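Local coordinates for alpha-glucosidase ([Eubacterium] rectale, PDB 6PNR), which is a family 31 glycoside hydrolase that probably releases sulfoquinovose from alpha-linked sulfoquinovosides such as those derived from sulfolipid, at residues A[451-456]-A[517-522]; A[232-237]-A[560-565]; A[387-392]-A[417-422]. All coordinates share one frame; numbering follows the deposited sequence.

Interaction 1 (A[451-456]-A[517-522]); sequences CTLLWA and TPFMRT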
loop_
_atom_site.group_PDB
_atom_site.type_symbol
_atom_site.label_atom_id
_atom_site.label_comp_id
_atom_site.label_asym_id
_atom_site.label_seq_id
_atom_site.Cartn_x
_atom_site.Cartn_y
_atom_site.Cartn_z
ATOM N N CYS A 451 34.258 1.823 -4.211
ATOM C CA CYS A 451 33.722 0.931 -5.229
ATOM C C CYS A 451 34.335 1.304 -6.572
ATOM O O CYS A 451 34.148 2.429 -7.044
ATOM C CB CYS A 451 32.197 1.018 -5.260
ATOM S SG CYS A 451 31.451 0.119 -6.627
ATOM N N THR A 452 35.078 0.365 -7.176
ATOM C CA THR A 452 35.755 0.639 -8.443
ATOM C C THR A 452 34.801 0.706 -9.633
ATOM O O THR A 452 35.153 1.297 -10.659
ATOM C CB THR A 452 36.817 -0.426 -8.732
ATOM O OG1 THR A 452 36.265 -1.728 -8.503
ATOM C CG2 THR A 452 38.050 -0.230 -7.849
ATOM N N LEU A 453 33.615 0.109 -9.533
ATOM C CA LEU A 453 32.667 0.094 -10.642
ATOM C C LEU A 453 31.290 -0.322 -10.131
ATOM O O LEU A 453 31.169 -1.349 -9.457
ATOM C CB LEU A 453 33.139 -0.862 -11.748
ATOM C CG LEU A 453 32.179 -1.140 -12.921
ATOM C CD1 LEU A 453 31.950 0.113 -13.772
ATOM C CD2 LEU A 453 32.699 -2.262 -13.800
ATOM N N LEU A 454 30.258 0.465 -10.427
ATOM C CA LEU A 454 28.884 0.084 -10.126
ATOM C C LEU A 454 28.322 -0.779 -11.249
ATOM O O LEU A 454 28.800 -0.737 -12.384
ATOM C CB LEU A 454 27.985 1.317 -9.971
ATOM C CG LEU A 454 27.805 2.036 -8.640
ATOM C CD1 LEU A 454 26.689 3.069 -8.803
ATOM C CD2 LEU A 454 27.465 1.058 -7.545
ATOM N N TRP A 455 27.291 -1.565 -10.923
ATOM C CA TRP A 455 26.360 -2.017 -11.947
ATOM C C TRP A 455 24.952 -1.839 -11.396
ATOM O O TRP A 455 24.742 -1.758 -10.181
ATOM C CB TRP A 455 26.654 -3.459 -12.444
ATOM C CG TRP A 455 25.812 -4.604 -11.910
ATOM C CD1 TRP A 455 24.715 -5.172 -12.507
ATOM C CD2 TRP A 455 26.057 -5.368 -10.717
ATOM N NE1 TRP A 455 24.251 -6.215 -11.745
ATOM C CE2 TRP A 455 25.052 -6.357 -10.640
ATOM C CE3 TRP A 455 27.031 -5.309 -9.706
ATOM C CZ2 TRP A 455 24.978 -7.271 -9.582
ATOM C CZ3 TRP A 455 26.964 -6.213 -8.663
ATOM C CH2 TRP A 455 25.936 -7.184 -8.604
ATOM N N ALA A 456 23.991 -1.711 -12.312
ATOM C CA ALA A 456 22.615 -1.362 -11.965
ATOM C C ALA A 456 21.860 -2.488 -11.248
ATOM O O ALA A 456 20.636 -2.367 -11.108
ATOM C CB ALA A 456 21.851 -0.931 -13.226
ATOM N N THR A 517 28.812 2.516 -22.851
ATOM C CA THR A 517 29.060 2.576 -21.415
ATOM C C THR A 517 30.491 2.096 -21.195
ATOM O O THR A 517 31.100 1.573 -22.134
ATOM C CB THR A 517 28.057 1.711 -20.627
ATOM O OG1 THR A 517 28.346 0.323 -20.833
ATOM C CG2 THR A 517 26.598 2.008 -21.037
ATOM N N PRO A 518 31.068 2.239 -19.992
ATOM C CA PRO A 518 32.477 1.839 -19.804
ATOM C C PRO A 518 32.770 0.343 -19.902
ATOM O O PRO A 518 33.946 -0.004 -20.088
ATOM C CB PRO A 518 32.804 2.353 -18.393
ATOM C CG PRO A 518 31.807 3.423 -18.130
ATOM C CD PRO A 518 30.552 2.979 -18.826
ATOM N N PHE A 519 31.775 -0.550 -19.800
ATOM C CA PHE A 519 32.054 -1.946 -19.443
ATOM C C PHE A 519 30.913 -2.826 -19.954
ATOM O O PHE A 519 29.789 -2.710 -19.456
ATOM C CB PHE A 519 32.200 -2.028 -17.922
ATOM C CG PHE A 519 32.752 -3.329 -17.379
ATOM C CD1 PHE A 519 34.121 -3.570 -17.339
ATOM C CD2 PHE A 519 31.898 -4.266 -16.793
ATOM C CE1 PHE A 519 34.625 -4.748 -16.783
ATOM C CE2 PHE A 519 32.391 -5.443 -16.241
ATOM C CZ PHE A 519 33.761 -5.679 -16.230
ATOM N N MET A 520 31.194 -3.688 -20.942
ATOM C CA MET A 520 30.196 -4.560 -21.572
ATOM C C MET A 520 30.239 -5.960 -20.955
ATOM O O MET A 520 31.229 -6.684 -21.128
ATOM C CB MET A 520 30.431 -4.677 -23.081
ATOM C CG MET A 520 30.107 -3.435 -23.889
ATOM S SD MET A 520 30.130 -3.746 -25.667
ATOM C CE MET A 520 28.511 -4.525 -25.932
ATOM N N ARG A 521 29.150 -6.360 -20.282
ATOM C CA ARG A 521 29.091 -7.657 -19.613
ATOM C C ARG A 521 27.724 -8.313 -19.803
ATOM O O ARG A 521 26.690 -7.666 -19.605
ATOM C CB ARG A 521 29.403 -7.507 -18.113
ATOM C CG ARG A 521 29.407 -8.828 -17.341
ATOM C CD ARG A 521 29.685 -8.591 -15.840
ATOM N NE ARG A 521 28.795 -7.576 -15.255
ATOM C CZ ARG A 521 27.514 -7.791 -14.971
ATOM N NH1 ARG A 521 26.974 -8.978 -15.229
ATOM N NH2 ARG A 521 26.768 -6.827 -14.429
ATOM N N THR A 522 27.717 -9.599 -20.182
ATOM C CA THR A 522 26.477 -10.353 -20.318
ATOM C C THR A 522 26.211 -11.131 -19.029
ATOM O O THR A 522 27.023 -11.163 -18.101
ATOM C CB THR A 522 26.517 -11.307 -21.530
ATOM O OG1 THR A 522 27.438 -12.378 -21.281
ATOM C CG2 THR A 522 26.905 -10.577 -22.811
#
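One face of the Phe519 ring receives CD2 of Leu453, while over one face of the Trp455 indole comes the NH2 end of Arg521. In the first pair the methyl sits 3.8 Å from the Phe519 centroid, measured from Leu453 CD2, and only 16° off the ring normal, a clear CH-pi contact displaced slightly toward the ring's rim. Elsewhere on the same ring, His488 meets Phe519 edge to face. The second pair is a cation-pi contact, with Arg521 CZ 4.8 Å from the centroid of the five-membered ring of Trp455. The guanidinium does not lie flat on the indole: the two planes stand 83° apart, and NH2 leads, 3.3 Å from Trp455 CD1. That carbon lies at the edge of the guanidinium, close to its plane. The arginine is extended through chi2, then bent at chi3 (52°), which turns NH2 toward the indole.

This is interior packing of the family 31 (beta/alpha)8 barrel. Backbone bonds tie Leu453 and Trp455 to Met440, just past strand 437-439, and Met520 to Ile243 of strand 242-245, with His488 touching both segments. The buried guanidinium is well satisfied: its NH2 makes a salt bridge to Asp490, which probably offsets the positive charge held here in the core, its NE bonds to NE2 of His488, and Trp271 offers a second cation-pi surface. Trp455 itself is a pocket residue, its side chain about 4 Å from the bound aza-sugar at the nearest atoms.

Interaction 2 (A[232-237]-A[560-565]); sequences PKLPDW and TLVEEN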
loop_
_atom_site.group_PDB
_atom_site.type_symbol
_atom_site.label_atom_id
_atom_site.label_comp_id
_atom_site.label_asym_id
_atom_site.label_seq_id
_atom_site.Cartn_x
_atom_site.Cartn_y
_atom_site.Cartn_z
ATOM N N PRO A 232 39.247 4.964 -9.275
ATOM C CA PRO A 232 40.426 4.851 -10.140
ATOM C C PRO A 232 39.999 4.703 -11.590
ATOM O O PRO A 232 38.836 4.452 -11.903
ATOM C CB PRO A 232 41.138 3.584 -9.647
ATOM C CG PRO A 232 40.360 3.101 -8.460
ATOM C CD PRO A 232 39.016 3.734 -8.499
ATOM N N LYS A 233 40.969 4.842 -12.488
ATOM C CA LYS A 233 40.744 4.448 -13.871
ATOM C C LYS A 233 40.484 2.945 -13.944
ATOM O O LYS A 233 40.956 2.168 -13.109
ATOM C CB LYS A 233 41.950 4.823 -14.735
ATOM C CG LYS A 233 42.232 6.320 -14.724
ATOM C CD LYS A 233 43.293 6.731 -15.747
ATOM C CE LYS A 233 44.641 6.086 -15.469
ATOM N NZ LYS A 233 45.638 6.407 -16.547
ATOM N N LEU A 234 39.696 2.544 -14.936
ATOM C CA LEU A 234 39.477 1.127 -15.180
ATOM C C LEU A 234 40.727 0.498 -15.803
ATOM O O LEU A 234 41.450 1.156 -16.555
ATOM C CB LEU A 234 38.280 0.919 -16.112
ATOM C CG LEU A 234 36.903 1.262 -15.566
ATOM C CD1 LEU A 234 35.888 1.217 -16.691
ATOM C CD2 LEU A 234 36.505 0.285 -14.456
ATOM N N PRO A 235 40.986 -0.784 -15.527
ATOM C CA PRO A 235 42.133 -1.457 -16.155
ATOM C C PRO A 235 42.046 -1.402 -17.672
ATOM O O PRO A 235 40.963 -1.508 -18.251
ATOM C CB PRO A 235 42.027 -2.899 -15.644
ATOM C CG PRO A 235 41.212 -2.813 -14.382
ATOM C CD PRO A 235 40.251 -1.669 -14.604
ATOM N N ASP A 236 43.209 -1.240 -18.325
ATOM C CA ASP A 236 43.222 -1.151 -19.783
ATOM C C ASP A 236 42.580 -2.370 -20.442
ATOM O O ASP A 236 42.026 -2.252 -21.539
ATOM C CB ASP A 236 44.650 -0.986 -20.312
ATOM C CG ASP A 236 45.022 0.467 -20.549
ATOM O OD1 ASP A 236 44.113 1.327 -20.552
ATOM O OD2 ASP A 236 46.227 0.753 -20.726
ATOM N N TRP A 237 42.657 -3.546 -19.814
ATOM C CA TRP A 237 42.170 -4.738 -20.506
ATOM C C TRP A 237 40.652 -4.764 -20.676
ATOM O O TRP A 237 40.165 -5.530 -21.518
ATOM C CB TRP A 237 42.624 -6.024 -19.797
ATOM C CG TRP A 237 42.272 -6.142 -18.333
ATOM C CD1 TRP A 237 43.095 -5.872 -17.276
ATOM C CD2 TRP A 237 41.024 -6.577 -17.766
ATOM N NE1 TRP A 237 42.444 -6.115 -16.097
ATOM C CE2 TRP A 237 41.171 -6.542 -16.366
ATOM C CE3 TRP A 237 39.801 -6.994 -18.307
ATOM C CZ2 TRP A 237 40.145 -6.902 -15.495
ATOM C CZ3 TRP A 237 38.778 -7.354 -17.440
ATOM C CH2 TRP A 237 38.958 -7.306 -16.049
ATOM N N THR A 560 39.363 8.417 -22.273
ATOM C CA THR A 560 39.506 9.791 -21.798
ATOM C C THR A 560 38.369 10.166 -20.849
ATOM O O THR A 560 38.565 10.992 -19.950
ATOM C CB THR A 560 39.580 10.790 -22.967
ATOM O OG1 THR A 560 38.314 10.880 -23.626
ATOM C CG2 THR A 560 40.648 10.379 -23.986
ATOM N N LEU A 561 37.187 9.557 -21.021
ATOM C CA LEU A 561 36.077 9.824 -20.109
ATOM C C LEU A 561 36.312 9.182 -18.750
ATOM O O LEU A 561 36.043 9.796 -17.708
ATOM C CB LEU A 561 34.760 9.316 -20.697
ATOM C CG LEU A 561 34.363 9.789 -22.092
ATOM C CD1 LEU A 561 32.930 9.405 -22.375
ATOM C CD2 LEU A 561 34.551 11.302 -22.244
ATOM N N VAL A 562 36.788 7.939 -18.738
ATOM C CA VAL A 562 37.082 7.288 -17.464
ATOM C C VAL A 562 38.208 8.027 -16.749
ATOM O O VAL A 562 38.187 8.206 -15.526
ATOM C CB VAL A 562 37.412 5.803 -17.694
ATOM C CG1 VAL A 562 37.789 5.132 -16.392
ATOM C CG2 VAL A 562 36.208 5.078 -18.349
ATOM N N GLU A 563 39.195 8.500 -17.507
ATOM C CA GLU A 563 40.266 9.273 -16.887
ATOM C C GLU A 563 39.750 10.604 -16.352
ATOM O O GLU A 563 40.161 11.042 -15.270
ATOM C CB GLU A 563 41.398 9.496 -17.887
ATOM C CG GLU A 563 42.594 10.223 -17.294
ATOM C CD GLU A 563 43.749 10.317 -18.271
ATOM O OE1 GLU A 563 43.485 10.555 -19.473
ATOM O OE2 GLU A 563 44.910 10.138 -17.835
ATOM N N GLU A 564 38.855 11.260 -17.097
ATOM C CA GLU A 564 38.226 12.483 -16.595
ATOM C C GLU A 564 37.445 12.212 -15.317
ATOM O O GLU A 564 37.493 13.008 -14.368
ATOM C CB GLU A 564 37.313 13.087 -17.673
ATOM C CG GLU A 564 36.780 14.490 -17.337
ATOM C CD GLU A 564 35.851 15.068 -18.409
ATOM O OE1 GLU A 564 35.723 14.457 -19.497
ATOM O OE2 GLU A 564 35.236 16.134 -18.153
ATOM N N ASN A 565 36.719 11.087 -15.270
ATOM C CA ASN A 565 36.009 10.721 -14.051
ATOM C C ASN A 565 36.972 10.562 -12.880
ATOM O O ASN A 565 36.721 11.069 -11.778
ATOM C CB ASN A 565 35.212 9.428 -14.271
ATOM C CG ASN A 565 34.419 9.034 -13.045
ATOM O OD1 ASN A 565 33.493 9.738 -12.654
ATOM N ND2 ASN A 565 34.784 7.922 -12.420
HETATM O O HOH W 1 37.210 6.674 -13.212
#
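Lys233 swings CG anti to its carbonyl carbon (chi1 -60°) and then bends at chi3, whereas Glu563 sends CG anti to its backbone N (chi1 -177°) and runs out extended; the two side chains consequently lie side by side, pointing the same way. The contact belongs to the closure of the (beta/alpha)8 barrel. Segment 232-237 is part of the loop that leads into strand 242-245, first of the parallel barrel strands, and 560-565 is a piece of the long helix 538-568 that follows strand 521-522 in the chain.

Aliphatic surfaces do most of the touching. Lys233 CD rests 3.9 Å from Glu563 CG, and at the ends of the same chains Lys233 NZ is 4.0 Å from Glu563 OE2. That is too long for a salt bridge, though the opposite charges probably still attract at this more open margin of the contact. Deeper in, Val562 puts its CG1 branch against the loop backbone, 3.5 Å from Leu234 N and 3.9 Å from Lys233 CA. Leu234 crosses Val562 at about a right angle, with its CG 4.1 Å from Val562 CG1. Beyond the helix, Leu234 also packs on Val437 of strand 437-439, so it links the loop to the barrel wall.

Polar groups meet through a water. This molecule donates to Pro232 O at 3.0 Å and also to Val562 O, thereby joining a loop carbonyl to a helix carbonyl. It also accepts a bond from the side-chain amide of Asn565, whose ND2 is 2.8 Å away and also bonds Gln231 OE1.

Interaction 3 (A[387-392]-A[417-422]); sequences WMADFG and VLWAKC. With 9VH ([(3~{S},4~{R},5~{R})-4,5-bis(oxidanyl)piperidin-3-yl]methanesulfonic acid), chain C.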
loop_
_atom_site.group_PDB
_atom_site.type_symbol
_atom_site.label_atom_id
_atom_site.label_comp_id
_atom_site.label_asym_id
_atom_site.label_seq_id
_atom_site.Cartn_x
_atom_site.Cartn_y
_atom_site.Cartn_z
ATOM N N TRP A 387 35.815 -9.268 -10.350
ATOM C CA TRP A 387 34.730 -10.070 -9.809
ATOM C C TRP A 387 33.507 -9.208 -9.525
ATOM O O TRP A 387 33.600 -7.996 -9.310
ATOM C CB TRP A 387 35.147 -10.810 -8.528
ATOM C CG TRP A 387 35.636 -9.936 -7.388
ATOM C CD1 TRP A 387 34.897 -9.427 -6.367
ATOM C CD2 TRP A 387 36.989 -9.544 -7.133
ATOM N NE1 TRP A 387 35.707 -8.725 -5.496
ATOM C CE2 TRP A 387 36.995 -8.790 -5.943
ATOM C CE3 TRP A 387 38.195 -9.774 -7.788
ATOM C CZ2 TRP A 387 38.158 -8.235 -5.416
ATOM C CZ3 TRP A 387 39.352 -9.216 -7.262
ATOM C CH2 TRP A 387 39.321 -8.463 -6.083
ATOM N N MET A 388 32.356 -9.866 -9.529
ATOM C CA MET A 388 31.151 -9.278 -8.963
ATOM C C MET A 388 31.267 -9.303 -7.446
ATOM O O MET A 388 31.515 -10.363 -6.859
ATOM C CB MET A 388 29.920 -10.054 -9.422
ATOM C CG MET A 388 28.604 -9.501 -8.866
ATOM S SD MET A 388 27.132 -10.346 -9.518
ATOM C CE MET A 388 26.991 -9.607 -11.137
ATOM N N ALA A 389 31.132 -8.138 -6.813
ATOM C CA ALA A 389 31.159 -8.027 -5.353
ATOM C C ALA A 389 29.740 -7.669 -4.922
ATOM O O ALA A 389 29.365 -6.496 -4.853
ATOM C CB ALA A 389 32.188 -6.991 -4.888
ATOM N N ASP A 390 28.968 -8.697 -4.596
ATOM C CA ASP A 390 27.521 -8.654 -4.632
ATOM C C ASP A 390 26.938 -8.388 -3.247
ATOM O O ASP A 390 27.624 -8.443 -2.225
ATOM C CB ASP A 390 27.018 -9.986 -5.191
ATOM C CG ASP A 390 25.587 -9.941 -5.650
ATOM O OD1 ASP A 390 24.963 -8.853 -5.742
ATOM O OD2 ASP A 390 25.088 -11.034 -5.930
ATOM N N PHE A 391 25.644 -8.089 -3.237
ATOM C CA PHE A 391 24.836 -7.943 -2.033
ATOM C C PHE A 391 25.354 -6.852 -1.104
ATOM O O PHE A 391 26.059 -5.940 -1.538
ATOM C CB PHE A 391 24.736 -9.279 -1.293
ATOM C CG PHE A 391 23.816 -10.281 -1.964
ATOM C CD1 PHE A 391 22.450 -10.258 -1.725
ATOM C CD2 PHE A 391 24.318 -11.238 -2.829
ATOM C CE1 PHE A 391 21.597 -11.189 -2.329
ATOM C CE2 PHE A 391 23.470 -12.171 -3.446
ATOM C CZ PHE A 391 22.111 -12.134 -3.201
ATOM N N GLY A 392 25.000 -6.945 0.175
ATOM C CA GLY A 392 25.229 -5.887 1.139
ATOM C C GLY A 392 23.964 -5.261 1.694
ATOM O O GLY A 392 24.067 -4.383 2.559
ATOM N N VAL A 417 28.926 0.038 2.353
ATOM C CA VAL A 417 30.208 0.741 2.292
ATOM C C VAL A 417 31.290 -0.026 3.046
ATOM O O VAL A 417 32.453 -0.050 2.620
ATOM C CB VAL A 417 30.052 2.179 2.819
ATOM C CG1 VAL A 417 31.395 2.926 2.758
ATOM C CG2 VAL A 417 29.036 2.903 1.984
ATOM N N LEU A 418 30.939 -0.660 4.177
ATOM C CA LEU A 418 31.902 -1.546 4.836
ATOM C C LEU A 418 32.360 -2.647 3.891
ATOM O O LEU A 418 33.556 -2.963 3.814
ATOM C CB LEU A 418 31.293 -2.163 6.102
ATOM C CG LEU A 418 31.103 -1.190 7.264
ATOM C CD1 LEU A 418 30.291 -1.828 8.394
ATOM C CD2 LEU A 418 32.458 -0.718 7.765
ATOM N N TRP A 419 31.416 -3.237 3.159
ATOM C CA TRP A 419 31.746 -4.295 2.214
ATOM C C TRP A 419 32.585 -3.752 1.056
ATOM O O TRP A 419 33.566 -4.382 0.637
ATOM C CB TRP A 419 30.429 -4.940 1.759
ATOM C CG TRP A 419 30.473 -5.949 0.655
ATOM C CD1 TRP A 419 29.591 -6.043 -0.388
ATOM C CD2 TRP A 419 31.394 -7.036 0.494
ATOM N NE1 TRP A 419 29.921 -7.102 -1.201
ATOM C CE2 TRP A 419 31.023 -7.727 -0.683
ATOM C CE3 TRP A 419 32.489 -7.497 1.227
ATOM C CZ2 TRP A 419 31.721 -8.836 -1.147
ATOM C CZ3 TRP A 419 33.183 -8.607 0.757
ATOM C CH2 TRP A 419 32.794 -9.261 -0.418
ATOM N N ALA A 420 32.228 -2.569 0.542
ATOM C CA ALA A 420 33.043 -1.911 -0.473
ATOM C C ALA A 420 34.469 -1.719 0.017
ATOM O O ALA A 420 35.436 -2.010 -0.703
ATOM C CB ALA A 420 32.425 -0.563 -0.843
ATOM N N LYS A 421 34.607 -1.235 1.254
ATOM C CA LYS A 421 35.920 -1.008 1.857
ATOM C C LYS A 421 36.717 -2.305 1.964
ATOM O O LYS A 421 37.936 -2.316 1.768
ATOM C CB LYS A 421 35.733 -0.388 3.238
ATOM C CG LYS A 421 36.963 0.260 3.827
ATOM C CD LYS A 421 36.602 0.985 5.120
ATOM C CE LYS A 421 37.695 1.962 5.524
ATOM N NZ LYS A 421 37.290 2.752 6.725
ATOM N N CYS A 422 36.048 -3.402 2.303
ATOM C CA CYS A 422 36.719 -4.696 2.352
ATOM C C CYS A 422 37.371 -5.027 1.015
ATOM O O CYS A 422 38.541 -5.419 0.962
ATOM C CB CYS A 422 35.716 -5.776 2.744
ATOM S SG CYS A 422 36.502 -7.339 3.125
HETATM O O1 9VH C . 21.955 -16.452 -7.409
HETATM S S1 9VH C . 22.980 -15.884 -6.551
HETATM O O2 9VH C . 22.375 -15.110 -5.495
HETATM O O3 9VH C . 23.907 -16.894 -6.103
HETATM C C1 9VH C . 23.878 -14.773 -7.599
HETATM C C2 9VH C . 23.064 -13.574 -8.104
HETATM C C3 9VH C . 22.900 -12.597 -6.949
HETATM N N1 9VH C . 22.415 -11.254 -7.268
HETATM C C4 9VH C . 23.166 -10.637 -8.361
HETATM C C5 9VH C . 23.138 -11.536 -9.587
HETATM O O4 9VH C . 23.873 -10.893 -10.626
HETATM C C6 9VH C . 23.774 -12.881 -9.266
HETATM O O5 9VH C . 23.764 -13.724 -10.415
#
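Trp419 reaches 387-392 with its indole, the side chain through which the helical segment 417-422 makes this contact. Its CG is anti to the backbone N (chi1 173°), which sends the indole out from the helix to the C-terminal end of strand 386-389 and the turn after it. There NE1 donates a weak, bent bond to Asp390 O, 2.9 Å long with an angle of 129° at the hydrogen. Further round the ring, Trp419 CD1 lies 3.7 Å from Phe391 O, and Trp419 CZ2 lies 4.2 Å from Ala389 CB.

The indole thus meets the backbone carbonyl of a residue whose carboxylate turns to the ligand. Asp390 OD1 takes a weak bond from Phe391 N and OD2 pairs with Tyr318 OH, while the carboxylate faces the piperidine ring of the inhibitor. With alanine in place of this aspartate, the Tyr318 hydroxyl and the Phe391 amide would probably lose their acceptor, and the inhibitor ring its carboxylate neighbour. Phe391 CE2 also meets the inhibitor, 3.6 Å from its C3.

Next along the helix, Ala420 and Lys421 lean on Tyr450 of helix 447-450, and Cys422 touches Phe368 of helix 365-380. Helix 408-429 thus touches both helices as well as the end of strand 386-389, itself flanked by strands 314-319 and 437-439.

The three contacts run from the ligand pocket outward to the closing seam of the barrel. Interactions 1 and 3, with centres 14 Å apart, share the pocket wall: Trp455 CH2 lies 3.5 Å from Asp390 OD1, and Trp455 CZ2 is equally close to Met388 CE, so the indole over which Arg521 sits also borders the carboxylate facing the inhibitor. Interaction 1 meets interaction 2 on its other flank, where Pro518 CB packs 3.7 Å from Leu234 CD1; their centres are 12 Å apart. Interactions 2 and 3 do not touch, their nearest atoms being about 7 Å apart, and 451-456 with 517-522 supplies the packing that reaches both.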